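Side-chain contacts in alkylhalidase CmlS (Streptomyces venezuelae, PDB 3I3L), which serves as a flavin-dependent halogenase in chloramphenicol biosynthesis and holds its FAD through a covalent flavin-aspartate bond: residues 27-32 with 188-193; 35-40 with 330-335; 179-184 with 340-345; 303-308 with 316-321. One frame throughout, in Å; residues are numbered along the deposited sequence.

Interaction 1 (27-32 with 188-193); sequences AIIGGG and GPISRK. With FAD (flavin-adenine dinucleotide), chain B.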
# COMPACT_ATOMS: atom_id res chain seq x y z
N ALA A 27 -17.91 2.94 -17.64
CA ALA A 27 -18.25 1.63 -17.14
C ALA A 27 -17.18 1.16 -16.13
O ALA A 27 -15.97 1.38 -16.34
CB ALA A 27 -18.30 0.59 -18.26
N ILE A 28 -17.64 0.55 -15.04
CA ILE A 28 -16.76 0.06 -14.05
C ILE A 28 -17.04 -1.38 -13.81
O ILE A 28 -18.14 -1.75 -13.40
CB ILE A 28 -16.88 0.83 -12.72
CG1 ILE A 28 -16.36 2.26 -12.87
CG2 ILE A 28 -15.97 0.14 -11.63
CD1 ILE A 28 -16.62 3.08 -11.48
N ILE A 29 -16.04 -2.21 -14.04
CA ILE A 29 -16.17 -3.66 -13.79
C ILE A 29 -15.75 -4.00 -12.36
O ILE A 29 -14.57 -3.86 -12.02
CB ILE A 29 -15.20 -4.45 -14.74
CG1 ILE A 29 -15.49 -4.13 -16.20
CG2 ILE A 29 -15.26 -5.95 -14.53
CD1 ILE A 29 -14.26 -4.35 -17.15
N GLY A 30 -16.70 -4.50 -11.55
CA GLY A 30 -16.44 -4.88 -10.18
C GLY A 30 -16.95 -3.87 -9.16
O GLY A 30 -16.75 -2.68 -9.30
N GLY A 31 -17.63 -4.34 -8.13
CA GLY A 31 -18.10 -3.44 -7.07
C GLY A 31 -17.44 -3.65 -5.72
O GLY A 31 -18.06 -3.39 -4.68
N GLY A 32 -16.19 -4.16 -5.70
CA GLY A 32 -15.42 -4.23 -4.44
C GLY A 32 -14.94 -2.80 -4.14
O GLY A 32 -15.38 -1.89 -4.81
N GLY A 188 -10.12 -9.95 -12.82
CA GLY A 188 -10.58 -8.93 -13.75
C GLY A 188 -10.24 -9.31 -15.20
O GLY A 188 -9.18 -9.87 -15.47
N PRO A 189 -11.11 -8.96 -16.15
CA PRO A 189 -10.91 -9.50 -17.53
C PRO A 189 -9.84 -8.79 -18.36
O PRO A 189 -9.28 -9.41 -19.25
CB PRO A 189 -12.29 -9.34 -18.20
CG PRO A 189 -12.90 -8.15 -17.45
CD PRO A 189 -12.37 -8.22 -15.99
N ILE A 190 -9.51 -7.53 -18.06
CA ILE A 190 -8.63 -6.81 -18.96
C ILE A 190 -7.19 -7.29 -18.92
O ILE A 190 -6.57 -7.55 -19.98
CB ILE A 190 -8.75 -5.26 -18.80
CG1 ILE A 190 -10.21 -4.81 -18.99
CG2 ILE A 190 -7.76 -4.54 -19.78
CD1 ILE A 190 -10.40 -3.34 -19.25
N SER A 191 -6.61 -7.43 -17.72
CA SER A 191 -5.18 -7.86 -17.70
C SER A 191 -5.03 -9.23 -18.35
O SER A 191 -3.97 -9.54 -18.94
CB SER A 191 -4.58 -7.89 -16.30
OG SER A 191 -5.37 -8.73 -15.46
N ARG A 192 -6.08 -10.05 -18.23
CA ARG A 192 -6.01 -11.38 -18.77
C ARG A 192 -6.15 -11.32 -20.29
O ARG A 192 -5.34 -11.87 -21.03
CB ARG A 192 -7.12 -12.28 -18.19
CG ARG A 192 -6.67 -13.75 -18.09
CD ARG A 192 -6.27 -14.30 -19.46
NE ARG A 192 -5.00 -15.08 -19.48
CZ ARG A 192 -4.85 -16.25 -20.14
NH1 ARG A 192 -3.66 -16.89 -20.12
NH2 ARG A 192 -5.88 -16.78 -20.84
N LYS A 193 -7.18 -10.62 -20.74
CA LYS A 193 -7.36 -10.37 -22.13
C LYS A 193 -6.05 -9.89 -22.81
O LYS A 193 -5.61 -10.43 -23.85
CB LYS A 193 -8.49 -9.35 -22.29
CG LYS A 193 -8.63 -8.77 -23.66
CD LYS A 193 -9.14 -7.34 -23.54
CE LYS A 193 -9.37 -6.73 -24.94
NZ LYS A 193 -10.14 -7.66 -25.83
PA FAD B . -11.92 -7.35 -4.94
O1A FAD B . -11.58 -8.77 -5.35
O2A FAD B . -12.07 -7.10 -3.48
O5B FAD B . -13.30 -6.93 -5.71
C5B FAD B . -13.47 -7.23 -7.08
C4B FAD B . -14.96 -7.49 -7.42
O4B FAD B . -15.04 -7.68 -8.85
C3B FAD B . -15.49 -8.75 -6.79
O3B FAD B . -16.58 -8.44 -5.96
C2B FAD B . -15.95 -9.63 -7.97
O2B FAD B . -17.19 -10.20 -7.72
C1B FAD B . -16.03 -8.65 -9.13
N9A FAD B . -15.77 -9.16 -10.46
C8A FAD B . -14.76 -9.98 -10.86
N7A FAD B . -14.86 -10.18 -12.19
C5A FAD B . -15.99 -9.58 -12.64
C6A FAD B . -16.56 -9.50 -13.90
N6A FAD B . -16.00 -10.08 -14.94
N1A FAD B . -17.70 -8.75 -14.04
C2A FAD B . -18.29 -8.12 -12.97
N3A FAD B . -17.70 -8.20 -11.74
C4A FAD B . -16.57 -8.92 -11.57
N1 FAD B . -5.98 -6.37 2.00
C2 FAD B . -5.99 -5.49 3.07
O2 FAD B . -6.13 -4.30 2.82
N3 FAD B . -5.82 -5.93 4.36
C4 FAD B . -5.65 -7.26 4.62
O4 FAD B . -5.52 -7.65 5.83
C4X FAD B . -5.60 -8.16 3.55
N5 FAD B . -5.44 -9.50 3.78
C5X FAD B . -5.51 -10.38 2.72
C6 FAD B . -5.34 -11.75 2.95
C7 FAD B . -5.32 -12.62 1.88
C7M FAD B . -5.16 -14.10 2.09
C8 FAD B . -5.54 -12.10 0.61
C8M FAD B . -5.63 -13.01 -0.56
C9 FAD B . -5.67 -10.73 0.36
C9A FAD B . -5.66 -9.89 1.46
N10 FAD B . -5.85 -8.56 1.21
C10 FAD B . -5.77 -7.69 2.23
C1' FAD B . -5.87 -8.15 -0.23
C2' FAD B . -7.15 -7.41 -0.54
O2' FAD B . -8.19 -8.18 -0.09
C3' FAD B . -7.34 -7.03 -1.98
O3' FAD B . -6.28 -6.19 -2.38
C4' FAD B . -8.67 -6.23 -2.17
O4' FAD B . -9.79 -7.04 -1.97
C5' FAD B . -8.76 -5.71 -3.60
O5' FAD B . -9.91 -4.94 -3.77
P FAD B . -10.48 -4.88 -5.24
O1P FAD B . -9.35 -4.63 -6.21
O2P FAD B . -11.69 -3.96 -5.28
O3P FAD B . -10.86 -6.41 -5.62
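Ile29 meets Pro189 and, more distantly, Ile190, where the first strand of a Rossmann-like FAD-binding fold faces the start of helix 189-194. Ile29 ends strand 25-29 and leads into Gly30, Gly31 and Gly32, which fit the glycine-rich dinucleotide-binding turn of such folds; Gly32 caps the N-terminus of the next helix.

The close part gathers round the two branches of Ile29. With CG1 beside the backbone N (chi1 -57°), the CG2 methyl stands anti to that N, and this turns it toward both the proline and the cofactor. Ile29 CG2 lies 4.0 Å from Pro189 CD and 3.7 Å from N1A of the FAD adenine, while the other branch brings Ile29 CD1 to 4.0 Å from Pro189 CG. A beta-branched residue suits a place with two surfaces to cover, and proline, a common first-turn residue, presents its CG and CD methylenes to the isoleucine. Val151 and Val154 of strand 151-155 also touch Ile29.

Beyond this the fit slackens. Ile29 CD1 and Ile190 CG1 are 4.5 Å apart, and Ile190 turns also to Val180, Phe310 and Leu312 of the central sheet. Farther along the helix Arg192 and Lys193 lie at the solvent side, the lysine amine bonded to the carbonyl of Val154. In the first turn Asp182 OD2 accepts the Ile190 N-H.

The cofactor leaves no room for a side chain at Gly30 or Gly32: a beta carbon on Gly32 would strike the FAD oxygen O5B, and Gly30 CA already sits 3.4 Å from FAD O4B.

Interaction 2 (35-40 with 330-335); sequences GSVAGL and LASQSA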
# COMPACT_ATOMS: atom_id res chain seq x y z
N GLY A 35 -13.83 -0.69 -7.20
CA GLY A 35 -15.01 -0.25 -7.98
C GLY A 35 -15.86 0.85 -7.33
O GLY A 35 -16.17 1.87 -7.95
N SER A 36 -16.24 0.64 -6.08
CA SER A 36 -17.05 1.61 -5.35
C SER A 36 -16.37 2.96 -5.20
O SER A 36 -17.00 3.99 -5.40
CB SER A 36 -17.32 1.07 -3.94
OG SER A 36 -18.34 0.11 -4.09
N VAL A 37 -15.11 2.95 -4.75
CA VAL A 37 -14.37 4.19 -4.59
C VAL A 37 -14.18 4.86 -5.90
O VAL A 37 -14.23 6.09 -5.95
CB VAL A 37 -12.98 3.97 -3.88
CG1 VAL A 37 -12.18 5.25 -3.82
CG2 VAL A 37 -13.22 3.44 -2.50
N ALA A 38 -13.89 4.08 -6.95
CA ALA A 38 -13.74 4.71 -8.29
C ALA A 38 -15.08 5.42 -8.71
O ALA A 38 -15.06 6.55 -9.18
CB ALA A 38 -13.39 3.71 -9.31
N GLY A 39 -16.21 4.75 -8.51
CA GLY A 39 -17.51 5.28 -8.91
C GLY A 39 -17.91 6.50 -8.08
O GLY A 39 -18.27 7.53 -8.65
N LEU A 40 -17.79 6.40 -6.77
CA LEU A 40 -17.98 7.56 -5.88
C LEU A 40 -17.11 8.74 -6.27
O LEU A 40 -17.57 9.89 -6.27
CB LEU A 40 -17.69 7.20 -4.42
CG LEU A 40 -18.61 6.17 -3.77
CD1 LEU A 40 -18.00 5.66 -2.48
CD2 LEU A 40 -20.04 6.78 -3.54
N LEU A 330 -4.31 0.20 -1.59
CA LEU A 330 -3.90 0.42 -3.01
C LEU A 330 -5.10 0.35 -3.94
O LEU A 330 -5.16 1.08 -4.91
CB LEU A 330 -2.86 -0.58 -3.41
CG LEU A 330 -1.48 -0.36 -2.77
CD1 LEU A 330 -0.55 -1.47 -3.19
CD2 LEU A 330 -0.91 0.99 -3.23
N ALA A 331 -6.10 -0.48 -3.62
CA ALA A 331 -7.33 -0.46 -4.44
C ALA A 331 -7.99 0.95 -4.36
O ALA A 331 -8.45 1.48 -5.35
CB ALA A 331 -8.34 -1.52 -3.94
N SER A 332 -8.02 1.54 -3.16
CA SER A 332 -8.71 2.84 -2.92
C SER A 332 -7.95 3.95 -3.55
O SER A 332 -8.53 4.81 -4.22
CB SER A 332 -8.82 3.09 -1.42
OG SER A 332 -9.69 2.11 -0.87
N GLN A 333 -6.66 3.95 -3.36
CA GLN A 333 -5.80 5.01 -3.87
C GLN A 333 -5.77 5.02 -5.36
O GLN A 333 -5.82 6.08 -5.97
CB GLN A 333 -4.41 4.87 -3.28
CG GLN A 333 -3.24 5.52 -4.03
CD GLN A 333 -1.85 5.09 -3.44
OE1 GLN A 333 -1.70 5.05 -2.18
NE2 GLN A 333 -0.82 4.79 -4.34
N SER A 334 -5.67 3.84 -5.98
CA SER A 334 -5.57 3.79 -7.43
C SER A 334 -6.94 4.15 -8.00
O SER A 334 -7.02 4.73 -9.07
CB SER A 334 -5.09 2.41 -7.95
OG SER A 334 -6.03 1.33 -7.74
N ALA A 335 -8.01 3.79 -7.29
CA ALA A 335 -9.37 4.07 -7.75
C ALA A 335 -9.57 5.57 -7.80
O ALA A 335 -10.05 6.11 -8.81
CB ALA A 335 -10.44 3.40 -6.79
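Val37 and Ala38 press against Ser332 and Ala335 where two helices of the Rossmann-like FAD-binding fold lie side by side. Helix 33-44 follows the glycine-rich turn, and helix 327-347 begins beside the cofactor, with Val328 binding FAD. The two short segments run nearly parallel, their axes 8.2 Å apart at an angle of 25°. So close an approach suits small residues.

The apolar contacts centre on the Ala335 methyl. Ala335 CB lies 3.9 Å from Val37 CG1 and from Ala38 CB, and 3.5 Å from Ala38 N. Here a methyl fits the short gap to the opposing backbone.

Contacts between carbon and oxygen flank this patch. With CG1 set anti to the backbone N (chi1 175°), Val37 spreads its two methyls along the facing helix: CG1 reaches the Ser332 carbonyl O at 3.7 Å, and CG2 passes the Ser332 hydroxyl, OG, at 4.1 Å. That hydroxyl is hydrogen-bonded to the Val328 carbonyl one turn back, so a small polar residue can lie in this buried seam.

Hydrogen bonding lies mostly along each helix, with none linking the two segments. Ser334 OG also pairs with Gly314 N, and it adds to the regular helical pattern: Leu330 O accepts both the Ser334 backbone N-H and the Ser334 hydroxyl, whose OG lies 3.0 Å away and 19° out of the carbonyl plane.

Interaction 3 (179-184 with 340-345); sequences FVIDAG and AAIDRI. With FAD (flavin-adenine dinucleotide), chain B.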
# COMPACT_ATOMS: atom_id res chain seq x y z
N PHE A 179 -15.02 5.48 -21.26
CA PHE A 179 -13.91 4.83 -20.54
C PHE A 179 -14.39 3.59 -19.84
O PHE A 179 -15.63 3.42 -19.61
CB PHE A 179 -13.23 5.76 -19.55
CG PHE A 179 -12.47 6.86 -20.19
CD1 PHE A 179 -11.13 6.73 -20.47
CD2 PHE A 179 -13.09 8.08 -20.46
CE1 PHE A 179 -10.40 7.76 -21.07
CE2 PHE A 179 -12.36 9.14 -21.09
CZ PHE A 179 -11.03 8.99 -21.36
N VAL A 180 -13.43 2.70 -19.55
CA VAL A 180 -13.69 1.58 -18.69
C VAL A 180 -12.66 1.49 -17.58
O VAL A 180 -11.48 1.74 -17.81
CB VAL A 180 -13.76 0.24 -19.48
CG1 VAL A 180 -12.46 -0.07 -20.23
CG2 VAL A 180 -14.14 -0.92 -18.50
N ILE A 181 -13.10 1.18 -16.37
CA ILE A 181 -12.17 0.86 -15.29
C ILE A 181 -12.33 -0.64 -14.99
O ILE A 181 -13.44 -1.09 -14.63
CB ILE A 181 -12.45 1.66 -13.99
CG1 ILE A 181 -12.00 3.12 -14.15
CG2 ILE A 181 -11.73 0.97 -12.76
CD1 ILE A 181 -12.49 3.96 -13.04
N ASP A 182 -11.24 -1.39 -15.09
CA ASP A 182 -11.29 -2.78 -14.56
C ASP A 182 -10.95 -2.78 -13.07
O ASP A 182 -9.81 -2.54 -12.68
CB ASP A 182 -10.35 -3.71 -15.32
CG ASP A 182 -10.51 -5.18 -14.91
OD1 ASP A 182 -11.28 -5.49 -13.95
OD2 ASP A 182 -9.82 -6.03 -15.54
N ALA A 183 -11.96 -3.02 -12.23
CA ALA A 183 -11.74 -3.13 -10.80
C ALA A 183 -12.26 -4.49 -10.42
O ALA A 183 -12.86 -4.68 -9.35
CB ALA A 183 -12.51 -2.02 -10.09
N GLY A 184 -12.07 -5.44 -11.34
CA GLY A 184 -12.60 -6.77 -11.18
C GLY A 184 -11.76 -7.69 -10.30
O GLY A 184 -12.02 -8.92 -10.25
N ALA A 340 -9.55 10.64 -11.10
CA ALA A 340 -9.03 11.95 -11.36
C ALA A 340 -8.40 11.96 -12.74
O ALA A 340 -8.45 12.98 -13.44
CB ALA A 340 -8.00 12.32 -10.29
N ALA A 341 -7.76 10.85 -13.11
CA ALA A 341 -7.10 10.75 -14.42
C ALA A 341 -8.12 10.84 -15.55
O ALA A 341 -7.88 11.54 -16.54
CB ALA A 341 -6.32 9.39 -14.52
N ILE A 342 -9.23 10.07 -15.40
CA ILE A 342 -10.28 10.09 -16.42
C ILE A 342 -10.88 11.54 -16.53
O ILE A 342 -11.09 12.07 -17.62
CB ILE A 342 -11.33 9.05 -16.10
CG1 ILE A 342 -10.80 7.60 -16.42
CG2 ILE A 342 -12.62 9.29 -16.98
CD1 ILE A 342 -11.68 6.56 -15.78
N ASP A 343 -11.10 12.17 -15.39
CA ASP A 343 -11.59 13.55 -15.39
C ASP A 343 -10.66 14.51 -16.12
O ASP A 343 -11.10 15.34 -16.94
CB ASP A 343 -11.82 14.04 -13.94
CG ASP A 343 -12.38 15.46 -13.90
OD1 ASP A 343 -13.44 15.71 -14.52
OD2 ASP A 343 -11.75 16.31 -13.27
N ARG A 344 -9.37 14.42 -15.84
CA ARG A 344 -8.41 15.30 -16.49
C ARG A 344 -8.35 15.09 -17.98
O ARG A 344 -8.22 16.05 -18.74
CB ARG A 344 -7.02 15.09 -15.88
CG ARG A 344 -5.98 16.04 -16.34
CD ARG A 344 -6.05 17.37 -15.64
NE ARG A 344 -5.18 18.35 -16.28
CZ ARG A 344 -5.08 19.64 -15.94
NH1 ARG A 344 -5.75 20.13 -14.91
NH2 ARG A 344 -4.28 20.44 -16.64
N ILE A 345 -8.39 13.85 -18.43
CA ILE A 345 -8.29 13.59 -19.86
C ILE A 345 -9.56 14.08 -20.56
O ILE A 345 -9.52 14.52 -21.68
CB ILE A 345 -8.07 12.08 -20.17
CG1 ILE A 345 -6.70 11.61 -19.65
CG2 ILE A 345 -8.24 11.81 -21.70
CD1 ILE A 345 -6.59 10.06 -19.54
PA FAD B . -11.92 -7.35 -4.94
O1A FAD B . -11.58 -8.77 -5.35
O2A FAD B . -12.07 -7.10 -3.48
O5B FAD B . -13.30 -6.93 -5.71
C5B FAD B . -13.47 -7.23 -7.08
C4B FAD B . -14.96 -7.49 -7.42
O4B FAD B . -15.04 -7.68 -8.85
C3B FAD B . -15.49 -8.75 -6.79
O3B FAD B . -16.58 -8.44 -5.96
C2B FAD B . -15.95 -9.63 -7.97
O2B FAD B . -17.19 -10.20 -7.72
C1B FAD B . -16.03 -8.65 -9.13
N9A FAD B . -15.77 -9.16 -10.46
C8A FAD B . -14.76 -9.98 -10.86
N7A FAD B . -14.86 -10.18 -12.19
C5A FAD B . -15.99 -9.58 -12.64
C6A FAD B . -16.56 -9.50 -13.90
N6A FAD B . -16.00 -10.08 -14.94
N1A FAD B . -17.70 -8.75 -14.04
C2A FAD B . -18.29 -8.12 -12.97
N3A FAD B . -17.70 -8.20 -11.74
C4A FAD B . -16.57 -8.92 -11.57
N1 FAD B . -5.98 -6.37 2.00
C2 FAD B . -5.99 -5.49 3.07
O2 FAD B . -6.13 -4.30 2.82
N3 FAD B . -5.82 -5.93 4.36
C4 FAD B . -5.65 -7.26 4.62
O4 FAD B . -5.52 -7.65 5.83
C4X FAD B . -5.60 -8.16 3.55
N5 FAD B . -5.44 -9.50 3.78
C5X FAD B . -5.51 -10.38 2.72
C6 FAD B . -5.34 -11.75 2.95
C7 FAD B . -5.32 -12.62 1.88
C7M FAD B . -5.16 -14.10 2.09
C8 FAD B . -5.54 -12.10 0.61
C8M FAD B . -5.63 -13.01 -0.56
C9 FAD B . -5.67 -10.73 0.36
C9A FAD B . -5.66 -9.89 1.46
N10 FAD B . -5.85 -8.56 1.21
C10 FAD B . -5.77 -7.69 2.23
C1' FAD B . -5.87 -8.15 -0.23
C2' FAD B . -7.15 -7.41 -0.54
O2' FAD B . -8.19 -8.18 -0.09
C3' FAD B . -7.34 -7.03 -1.98
O3' FAD B . -6.28 -6.19 -2.38
C4' FAD B . -8.67 -6.23 -2.17
O4' FAD B . -9.79 -7.04 -1.97
C5' FAD B . -8.76 -5.71 -3.60
O5' FAD B . -9.91 -4.94 -3.77
P FAD B . -10.48 -4.88 -5.24
O1P FAD B . -9.35 -4.63 -6.21
O2P FAD B . -11.69 -3.96 -5.28
O3P FAD B . -10.86 -6.41 -5.62
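In the central, largely parallel sheet of the Rossmann-like fold, Phe179 and Ile181 of strand 179-182 carry the side chains that receive Ile342 and Ile345 of helix 327-347. Strand and helix segments run in nearly opposite directions, at 168°.

Ile342 uses both branches. With its CG1 anti to the carbonyl carbon (chi1 -75°), CG2 comes over one face of the Phe179 ring, 4.1 Å from the centroid, a CH-pi contact 26° off the ring normal, while CD1 reaches on to Ile181 CG1 at 3.8 Å. Ile345 meets the same ring at its edge: its CG2 is 4.0 Å from Phe179 CZ. A flat aromatic thus offers face and rim to two isoleucines a turn apart. Cutting Phe179 back to an alanine would probably open a gap beneath the helix, leaving the CG2 methyls of Ile342 and Ile345 without their partner.

Just past the strand's end the chain meets the cofactor. Asp182 OD1 accepts the Gly184 N-H at 2.7 Å nearly along its C-O axis, an Asx turn that bends the chain, and Gly184 O approaches FAD C8A at 3.0 Å.

The strand lies in the sheet between 25-29 and 310-312. Ile181 also touches Ala38 and Leu42 of helix 33-44, Ile342 touches Leu42 and Phe311, and Ile345 packs onto helix 352-382.

Interaction 4 (303-308 with 316-321); sequences EVFSAD and AACFTD. With FAD (flavin-adenine dinucleotide), chain B.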
# COMPACT_ATOMS: atom_id res chain seq x y z
N GLU A 303 2.41 -5.06 -17.17
CA GLU A 303 3.19 -4.25 -18.08
C GLU A 303 2.51 -2.89 -18.26
O GLU A 303 3.19 -1.89 -18.45
CB GLU A 303 3.28 -4.98 -19.43
CG GLU A 303 4.23 -4.40 -20.40
CD GLU A 303 4.44 -5.29 -21.67
OE1 GLU A 303 3.74 -6.33 -21.86
OE2 GLU A 303 5.37 -4.95 -22.46
N VAL A 304 1.17 -2.88 -18.20
CA VAL A 304 0.35 -1.69 -18.51
C VAL A 304 -0.72 -1.46 -17.43
O VAL A 304 -1.62 -2.25 -17.27
CB VAL A 304 -0.33 -1.80 -19.94
CG1 VAL A 304 -1.00 -0.47 -20.40
CG2 VAL A 304 0.74 -2.18 -21.04
N PHE A 305 -0.62 -0.37 -16.67
CA PHE A 305 -1.63 -0.10 -15.63
C PHE A 305 -2.82 0.65 -16.27
O PHE A 305 -3.93 0.57 -15.76
CB PHE A 305 -1.04 0.72 -14.48
CG PHE A 305 -0.04 -0.03 -13.65
CD1 PHE A 305 -0.45 -0.71 -12.52
CD2 PHE A 305 1.30 -0.11 -14.01
CE1 PHE A 305 0.50 -1.39 -11.72
CE2 PHE A 305 2.20 -0.82 -13.23
CZ PHE A 305 1.82 -1.44 -12.12
N SER A 306 -2.60 1.32 -17.37
CA SER A 306 -3.70 1.98 -18.09
C SER A 306 -3.12 2.46 -19.45
O SER A 306 -1.94 2.72 -19.58
CB SER A 306 -4.18 3.20 -17.29
OG SER A 306 -3.19 4.26 -17.33
N ALA A 307 -4.00 2.60 -20.43
CA ALA A 307 -3.66 3.14 -21.74
C ALA A 307 -5.00 3.48 -22.42
O ALA A 307 -6.02 2.94 -22.05
CB ALA A 307 -2.95 2.07 -22.60
N ASP A 308 -4.96 4.34 -23.41
CA ASP A 308 -6.13 4.58 -24.26
C ASP A 308 -7.41 4.90 -23.44
O ASP A 308 -7.48 5.89 -22.73
CB ASP A 308 -6.32 3.34 -25.14
CG ASP A 308 -5.09 3.06 -26.03
OD1 ASP A 308 -4.43 4.02 -26.48
OD2 ASP A 308 -4.80 1.86 -26.29
N ALA A 316 -6.91 -5.92 -9.88
CA ALA A 316 -6.96 -6.05 -11.33
C ALA A 316 -5.65 -5.58 -11.95
O ALA A 316 -5.27 -6.04 -13.04
CB ALA A 316 -8.20 -5.24 -11.95
N ALA A 317 -4.97 -4.65 -11.28
CA ALA A 317 -3.66 -4.11 -11.74
C ALA A 317 -2.49 -4.90 -11.15
O ALA A 317 -1.64 -5.40 -11.87
CB ALA A 317 -3.52 -2.61 -11.36
N CYS A 318 -2.43 -4.98 -9.82
CA CYS A 318 -1.32 -5.63 -9.19
C CYS A 318 -1.74 -6.12 -7.85
O CYS A 318 -2.74 -5.64 -7.34
CB CYS A 318 -0.09 -4.70 -9.11
SG CYS A 318 -0.31 -3.26 -8.03
N PHE A 319 -0.98 -7.08 -7.29
CA PHE A 319 -1.29 -7.71 -6.00
C PHE A 319 -0.00 -7.76 -5.15
O PHE A 319 1.10 -8.13 -5.63
CB PHE A 319 -1.82 -9.14 -6.16
CG PHE A 319 -2.23 -9.78 -4.86
CD1 PHE A 319 -3.51 -9.60 -4.39
CD2 PHE A 319 -1.31 -10.49 -4.08
CE1 PHE A 319 -3.90 -10.10 -3.16
CE2 PHE A 319 -1.68 -11.04 -2.86
CZ PHE A 319 -2.99 -10.87 -2.39
N THR A 320 -0.13 -7.33 -3.91
CA THR A 320 1.01 -7.17 -3.03
C THR A 320 0.78 -8.17 -1.92
O THR A 320 -0.35 -8.31 -1.45
CB THR A 320 1.04 -5.70 -2.41
OG1 THR A 320 -0.31 -5.34 -1.98
CG2 THR A 320 1.49 -4.67 -3.40
N ASP A 321 1.84 -8.89 -1.55
CA ASP A 321 1.89 -9.75 -0.35
C ASP A 321 1.29 -9.01 0.81
O ASP A 321 1.74 -7.91 1.16
CB ASP A 321 3.38 -10.02 -0.04
CG ASP A 321 3.57 -10.95 1.15
OD1 ASP A 321 2.87 -10.77 2.18
OD2 ASP A 321 4.43 -11.87 1.05
PA FAD B . -11.92 -7.35 -4.94
O1A FAD B . -11.58 -8.77 -5.35
O2A FAD B . -12.07 -7.10 -3.48
O5B FAD B . -13.30 -6.93 -5.71
C5B FAD B . -13.47 -7.23 -7.08
C4B FAD B . -14.96 -7.49 -7.42
O4B FAD B . -15.04 -7.68 -8.85
C3B FAD B . -15.49 -8.75 -6.79
O3B FAD B . -16.58 -8.44 -5.96
C2B FAD B . -15.95 -9.63 -7.97
O2B FAD B . -17.19 -10.20 -7.72
C1B FAD B . -16.03 -8.65 -9.13
N9A FAD B . -15.77 -9.16 -10.46
C8A FAD B . -14.76 -9.98 -10.86
N7A FAD B . -14.86 -10.18 -12.19
C5A FAD B . -15.99 -9.58 -12.64
C6A FAD B . -16.56 -9.50 -13.90
N6A FAD B . -16.00 -10.08 -14.94
N1A FAD B . -17.70 -8.75 -14.04
C2A FAD B . -18.29 -8.12 -12.97
N3A FAD B . -17.70 -8.20 -11.74
C4A FAD B . -16.57 -8.92 -11.57
N1 FAD B . -5.98 -6.37 2.00
C2 FAD B . -5.99 -5.49 3.07
O2 FAD B . -6.13 -4.30 2.82
N3 FAD B . -5.82 -5.93 4.36
C4 FAD B . -5.65 -7.26 4.62
O4 FAD B . -5.52 -7.65 5.83
C4X FAD B . -5.60 -8.16 3.55
N5 FAD B . -5.44 -9.50 3.78
C5X FAD B . -5.51 -10.38 2.72
C6 FAD B . -5.34 -11.75 2.95
C7 FAD B . -5.32 -12.62 1.88
C7M FAD B . -5.16 -14.10 2.09
C8 FAD B . -5.54 -12.10 0.61
C8M FAD B . -5.63 -13.01 -0.56
C9 FAD B . -5.67 -10.73 0.36
C9A FAD B . -5.66 -9.89 1.46
N10 FAD B . -5.85 -8.56 1.21
C10 FAD B . -5.77 -7.69 2.23
C1' FAD B . -5.87 -8.15 -0.23
C2' FAD B . -7.15 -7.41 -0.54
O2' FAD B . -8.19 -8.18 -0.09
C3' FAD B . -7.34 -7.03 -1.98
O3' FAD B . -6.28 -6.19 -2.38
C4' FAD B . -8.67 -6.23 -2.17
O4' FAD B . -9.79 -7.04 -1.97
C5' FAD B . -8.76 -5.71 -3.60
O5' FAD B . -9.91 -4.94 -3.77
P FAD B . -10.48 -4.88 -5.24
O1P FAD B . -9.35 -4.63 -6.21
O2P FAD B . -11.69 -3.96 -5.28
O3P FAD B . -10.86 -6.41 -5.62
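Phe305 has its CG anti to the carbonyl carbon, beside the backbone N (chi1 -69°), and this swings the ring toward Ala317 and Cys318. In Phe319 the rotation is different: CG stands opposite the backbone N (chi1 -176°), carrying that ring to the flavin. The two segments flank strand 310-312 of the Rossmann-like FAD-binding fold: residues 306-307 form the short antiparallel edge strand beside it, and 316-321 belong to the loop that follows it, just past the FAD-binding Asp315.

Between the segments the contact is small and apolar. Phe305 CD1 lies 3.8 Å from the Ala317 methyl, and Phe305 CE1 approaches Cys318 SG at 4.2 Å, with the sulfur at the ring edge. Alanine and cysteine suit this place because they are compact enough to let the ring come up to the loop, which it meets through CB and SG. Tyr363 of helix 352-382 stacks on Phe305 and touches both small residues, so the ring joins the edge of the sheet to a covering helix. Thr302 OG1 bonds to Ala317 O.

Farther along the same loop Phe319 lines the cofactor pocket. It also touches Asp297, the residue covalently joined to FAD. With an alanine in its place, the benzenoid side of the flavin would probably lose a lateral wall and Asp297 a neighbour that packs against it. The flavin meets the ring at its edge: FAD C9 lies in the ring plane, 3.8 Å from Phe319 CZ, whereas the ribityl carbon C1' is 4.0 Å from Phe319 CE1.

Overall arrangement
All four contacts are buried and rest on apolar side chains, but their settings differ. Interactions 1 and 3 share the sheet through neighbouring strands 25-29 and 179-182, probably joined by a backbone hydrogen bond from Ala183 N to Ile29 O; interaction 1 faces the adenine and has a solvent margin, whereas interaction 3 lies under a helix. Interactions 2 and 3 divide helix 327-347 between them: its earlier turns use alanine and serine against a close helix, its later ones isoleucine against the more distant sheet. Interaction 4, nested within the loops that 2 and 3 close, sets one aromatic ring against small residues at the sheet's edge, while a second ring meets the flavin end of FAD.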